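Local structure of UDP-N-acetylenolpyruvoylglucosamine reductase (Listeria monocytogenes, 3TX1) at residues 244-249 with 309-314; 261-266 with 300-305. The protein catalyses, with FAD as cofactor, the NADPH-dependent reduction of UDP-N-acetylenolpyruvoylglucosamine to UDP-N-acetylmuramate, a step in peptidoglycan biosynthesis. One frame throughout, in Å; residues are numbered along the deposited sequence.

Contact 1: 244-249 with 309-314; sequences SVFKRP and VELETE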
# COMPACT_ATOMS: atom_id res chain seq x y z
N SER A 244 -3.44 -3.57 9.56
CA SER A 244 -4.24 -3.23 10.67
C SER A 244 -5.34 -2.46 9.94
O SER A 244 -5.07 -1.52 9.21
CB SER A 244 -3.43 -2.33 11.60
OG SER A 244 -3.86 -2.45 12.95
N VAL A 245 -6.58 -2.92 10.07
CA VAL A 245 -7.73 -2.30 9.43
C VAL A 245 -8.09 -0.88 9.93
O VAL A 245 -8.57 -0.08 9.18
CB VAL A 245 -8.98 -3.25 9.56
CG1 VAL A 245 -10.27 -2.52 9.23
CG2 VAL A 245 -8.86 -4.47 8.67
N PHE A 246 -7.83 -0.55 11.20
CA PHE A 246 -8.27 0.74 11.75
C PHE A 246 -7.17 1.64 12.30
O PHE A 246 -6.18 1.16 12.80
CB PHE A 246 -9.28 0.49 12.90
CG PHE A 246 -10.55 -0.18 12.46
CD1 PHE A 246 -10.71 -1.54 12.60
CD2 PHE A 246 -11.59 0.56 11.89
CE1 PHE A 246 -11.89 -2.15 12.19
CE2 PHE A 246 -12.76 -0.03 11.47
CZ PHE A 246 -12.92 -1.39 11.62
N LYS A 247 -7.36 2.95 12.28
CA LYS A 247 -6.41 3.84 12.91
C LYS A 247 -6.53 3.61 14.42
O LYS A 247 -7.50 3.03 14.89
CB LYS A 247 -6.73 5.31 12.59
CG LYS A 247 -6.95 5.55 11.11
CD LYS A 247 -7.23 7.01 10.77
CE LYS A 247 -7.22 7.23 9.26
NZ LYS A 247 -7.13 8.66 8.88
N ARG A 248 -5.57 4.06 15.20
CA ARG A 248 -5.68 3.83 16.63
C ARG A 248 -6.50 4.98 17.28
O ARG A 248 -6.12 6.15 17.20
CB ARG A 248 -4.30 3.64 17.26
CG ARG A 248 -4.31 3.15 18.71
CD ARG A 248 -2.94 3.33 19.38
NE ARG A 248 -1.95 2.23 19.25
CZ ARG A 248 -1.29 1.86 18.14
NH1 ARG A 248 -1.56 2.42 16.96
NH2 ARG A 248 -0.39 0.88 18.20
N PRO A 249 -7.60 4.61 17.93
CA PRO A 249 -8.42 5.58 18.66
C PRO A 249 -7.68 6.12 19.88
O PRO A 249 -7.05 5.36 20.60
CB PRO A 249 -9.63 4.75 19.10
CG PRO A 249 -9.10 3.36 19.21
CD PRO A 249 -8.07 3.23 18.13
N VAL A 309 -16.88 4.35 20.87
CA VAL A 309 -15.65 4.77 20.28
C VAL A 309 -15.77 4.57 18.79
O VAL A 309 -16.23 3.51 18.36
CB VAL A 309 -14.47 3.95 20.84
CG1 VAL A 309 -13.15 4.39 20.23
CG2 VAL A 309 -14.41 4.02 22.36
N GLU A 310 -15.36 5.58 18.02
CA GLU A 310 -15.37 5.57 16.55
C GLU A 310 -14.13 4.94 15.95
O GLU A 310 -13.06 5.55 15.94
CB GLU A 310 -15.39 7.00 16.01
CG GLU A 310 -16.66 7.78 16.23
CD GLU A 310 -17.81 7.34 15.34
OE1 GLU A 310 -18.66 8.22 14.99
OE2 GLU A 310 -17.85 6.14 14.98
N LEU A 311 -14.25 3.74 15.41
CA LEU A 311 -13.09 3.16 14.76
C LEU A 311 -13.08 3.65 13.34
O LEU A 311 -14.03 3.46 12.61
CB LEU A 311 -13.10 1.64 14.82
CG LEU A 311 -12.76 1.02 16.18
CD1 LEU A 311 -13.03 -0.46 16.14
CD2 LEU A 311 -11.31 1.29 16.57
N GLU A 312 -12.02 4.34 12.96
CA GLU A 312 -11.94 4.86 11.62
C GLU A 312 -10.96 4.02 10.85
O GLU A 312 -9.92 3.60 11.39
CB GLU A 312 -11.62 6.34 11.66
CG GLU A 312 -12.75 7.02 12.42
CD GLU A 312 -12.63 8.52 12.58
OE1 GLU A 312 -11.51 9.08 12.35
OE2 GLU A 312 -13.69 9.13 12.96
N THR A 313 -11.31 3.70 9.62
CA THR A 313 -10.45 2.82 8.85
C THR A 313 -9.08 3.47 8.53
O THR A 313 -8.98 4.67 8.29
CB THR A 313 -11.12 2.39 7.54
OG1 THR A 313 -11.53 3.55 6.84
CG2 THR A 313 -12.33 1.55 7.79
N GLU A 314 -8.03 2.67 8.60
CA GLU A 314 -6.72 3.09 8.16
C GLU A 314 -6.67 2.69 6.69
O GLU A 314 -6.39 3.52 5.84
CB GLU A 314 -5.62 2.45 9.03
CG GLU A 314 -4.26 2.16 8.37
CD GLU A 314 -3.40 3.38 8.02
OE1 GLU A 314 -2.14 3.25 7.98
OE2 GLU A 314 -3.95 4.46 7.76

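Contact 2: 261-266 with 300-305; sequences SGLQGH and QQTVRE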
# COMPACT_ATOMS: atom_id res chain seq x y z
N SER A 261 -14.95 -6.33 22.47
CA SER A 261 -16.36 -6.30 22.06
C SER A 261 -16.92 -7.66 21.65
O SER A 261 -18.06 -7.75 21.22
CB SER A 261 -16.57 -5.29 20.94
OG SER A 261 -16.13 -4.02 21.38
N GLY A 262 -16.11 -8.71 21.80
CA GLY A 262 -16.51 -10.04 21.46
C GLY A 262 -16.47 -10.32 19.98
O GLY A 262 -17.09 -11.26 19.52
N LEU A 263 -15.75 -9.51 19.22
CA LEU A 263 -15.68 -9.71 17.78
C LEU A 263 -14.56 -10.58 17.27
O LEU A 263 -14.52 -10.86 16.10
CB LEU A 263 -15.57 -8.38 17.05
CG LEU A 263 -16.76 -7.44 17.19
CD1 LEU A 263 -16.24 -6.02 16.94
CD2 LEU A 263 -17.88 -7.86 16.26
N GLN A 264 -13.63 -11.00 18.10
CA GLN A 264 -12.52 -11.79 17.59
C GLN A 264 -12.97 -13.20 17.17
O GLN A 264 -13.58 -13.93 17.98
CB GLN A 264 -11.39 -11.87 18.59
CG GLN A 264 -10.15 -12.42 17.92
CD GLN A 264 -8.88 -12.27 18.76
OE1 GLN A 264 -8.92 -12.23 19.99
NE2 GLN A 264 -7.74 -12.21 18.07
N GLY A 265 -12.67 -13.54 15.91
CA GLY A 265 -13.03 -14.82 15.33
C GLY A 265 -14.28 -14.66 14.48
O GLY A 265 -14.64 -15.53 13.72
N HIS A 266 -14.94 -13.52 14.59
CA HIS A 266 -16.15 -13.29 13.83
C HIS A 266 -15.91 -13.51 12.38
O HIS A 266 -14.87 -13.13 11.87
CB HIS A 266 -16.72 -11.89 14.08
CG HIS A 266 -18.21 -11.87 14.03
ND1 HIS A 266 -18.98 -12.18 15.11
CD2 HIS A 266 -19.08 -11.72 12.97
CE1 HIS A 266 -20.27 -12.16 14.77
NE2 HIS A 266 -20.34 -11.89 13.46
N GLN A 300 -17.18 -1.84 13.35
CA GLN A 300 -17.35 -0.44 13.67
C GLN A 300 -18.63 -0.26 14.44
O GLN A 300 -18.66 0.40 15.47
CB GLN A 300 -17.49 0.36 12.39
CG GLN A 300 -16.19 0.57 11.65
CD GLN A 300 -16.34 1.48 10.44
OE1 GLN A 300 -17.10 1.20 9.52
NE2 GLN A 300 -15.56 2.56 10.43
N GLN A 301 -19.69 -0.87 13.96
CA GLN A 301 -20.97 -0.69 14.63
C GLN A 301 -21.04 -1.30 16.02
O GLN A 301 -21.61 -0.71 16.91
CB GLN A 301 -22.13 -1.20 13.77
CG GLN A 301 -23.47 -0.91 14.40
CD GLN A 301 -23.67 0.57 14.66
OE1 GLN A 301 -23.03 1.43 14.03
NE2 GLN A 301 -24.57 0.88 15.60
N THR A 302 -20.46 -2.48 16.20
CA THR A 302 -20.53 -3.17 17.48
C THR A 302 -19.65 -2.45 18.49
O THR A 302 -19.98 -2.28 19.66
CB THR A 302 -20.02 -4.59 17.28
OG1 THR A 302 -20.80 -5.22 16.26
CG2 THR A 302 -20.13 -5.40 18.52
N VAL A 303 -18.50 -1.98 18.03
CA VAL A 303 -17.64 -1.29 18.95
C VAL A 303 -18.25 -0.02 19.46
O VAL A 303 -18.10 0.29 20.64
CB VAL A 303 -16.25 -1.02 18.36
CG1 VAL A 303 -15.46 -0.14 19.30
CG2 VAL A 303 -15.57 -2.36 18.16
N ARG A 304 -18.96 0.72 18.62
CA ARG A 304 -19.47 1.98 19.09
C ARG A 304 -20.67 1.75 20.03
O ARG A 304 -21.04 2.61 20.83
CB ARG A 304 -19.72 2.95 17.93
CG ARG A 304 -21.14 3.16 17.53
CD ARG A 304 -21.27 4.23 16.44
NE ARG A 304 -21.28 3.67 15.08
CZ ARG A 304 -20.22 3.56 14.27
NH1 ARG A 304 -20.37 3.02 13.05
NH2 ARG A 304 -19.03 4.01 14.66
N GLU A 305 -21.23 0.55 19.99
CA GLU A 305 -22.35 0.27 20.87
C GLU A 305 -21.91 -0.12 22.26
O GLU A 305 -22.57 0.24 23.22
CB GLU A 305 -23.28 -0.76 20.28
CG GLU A 305 -24.06 -0.19 19.12
CD GLU A 305 -24.86 -1.24 18.37
OE1 GLU A 305 -25.03 -2.38 18.89
OE2 GLU A 305 -25.30 -0.91 17.24

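Contact 1: 244-249 with 309-314
Phe-246 and Thr-313 form a single antiparallel beta bridge within the C-terminal domain of MurB, joining two irregular loops without building a longer strand pair. They make the non-hydrogen-bonded pair, with CA atoms 4.2 Å apart, and the bonds lie on their neighbours: Glu-314 N donates to Val-245 O at 2.9 Å and Lys-247 N to Glu-312 O at 2.8 Å. The carbonyl of Val-245 also receives a longer approach from CA of Thr-313.

The tight part of the contact is apolar. With CG anti to its carbonyl carbon (chi1 -63°), Phe-246 presents one ring face to Leu-311, whose CB makes a CH-pi contact 3.9 Å from the ring centroid. Val-245 CG1 lies over the rim of the opposite face, so the ring is sandwiched between a residue of each loop. Ile-258 of helix 254-260 and Ile-296 and Val-299 of helix 289-307 add to the packing round Phe-246. Farther along, Pro-249 CG packs against Leu-311 CD2, and Pro-249 CB meets Val-309 CG1 at 3.7 Å.

The other side is looser and open to solvent. Glu-314 and Ser-244, predicted active-site residues (the serine as proton donor), lie together at one end of the bridge. Lys-247 runs extended over the backbone of 312-313, and its NZ stays 5.6 Å from Glu-312 OE1 and 5.4 Å from Glu-314 OE2, too far for a salt bridge with either. Along the way its CE lies nearest Thr-313 O, at 3.3 Å.

Contact 2: 261-266 with 300-305
This is a small, buried helix-to-turn packing contact in the C-terminal domain of MurB, in which Ser-261 and Leu-263 rest on Thr-302 and Val-303 of helix 289-307. No hydrogen bond crosses it, and it lies away from the predicted active-site residues. What it illustrates is how a chain leaving one helix can be laid against another.

Helix 254-260 ends in a Schellman motif, with Gly-262 at positive phi (78°) reversing the backbone after Ser-261. A type II beta turn from Leu-263 to His-266 follows almost at once, closed by His-266 N donating to Leu-263 O at 3.1 Å, with Gly-265 in its third position. The two reversals leave Leu-263 between them, its CB directed at the helix.

Leu-263 and Thr-302 meet tip to tip. The leucine CD2 branch lies 4.0 Å from Thr-302 CG2, while CD1 is set beside Val-303 CG2 at 3.9 Å in an oblique crossing. Its packing extends along the same helix to Tyr-298 and Val-299. In Thr-302, OG1 stands anti to the carbonyl carbon (chi1 -57°) and bonds back to the carbonyl of Tyr-298, one turn earlier. That bond satisfies the hydroxyl inside the helix, and the residue's contribution across the contact is one of van der Waals packing.

The hydroxyl of Ser-261 is likewise engaged, hydrogen-bonded to the carbonyl of Leu-257 in helix 254-260. At the far end of the turn, the ring of His-266 stacks with that of Tyr-298. Val-303 CG2 touches both Leu-263 CD1 and Ser-261 OG, the latter at 3.7 Å.

How the contacts relate
Contacts 1 and 2 are neighbours in the C-terminal domain, their centres about 12 Å apart, and helix 289-307 is what they share. The chain between the two segments of contact 1 includes all of contact 2. Gln-300 links them directly: its NE2 probably donates a hydrogen bond to Leu-311 O at 2.8 Å, and its CG packs on Phe-246 CE2 at 3.5 Å. A salt bridge from Arg-304 to Glu-310 adds a second tie. Contact 1 carries Ser-244 and Glu-314, both predicted active-site residues, with Glu-314 about 4 Å from Arg-194 between side chains, whereas contact 2 lies farther out, its centre about 25 Å from that of the chain against about 17 Å for contact 1.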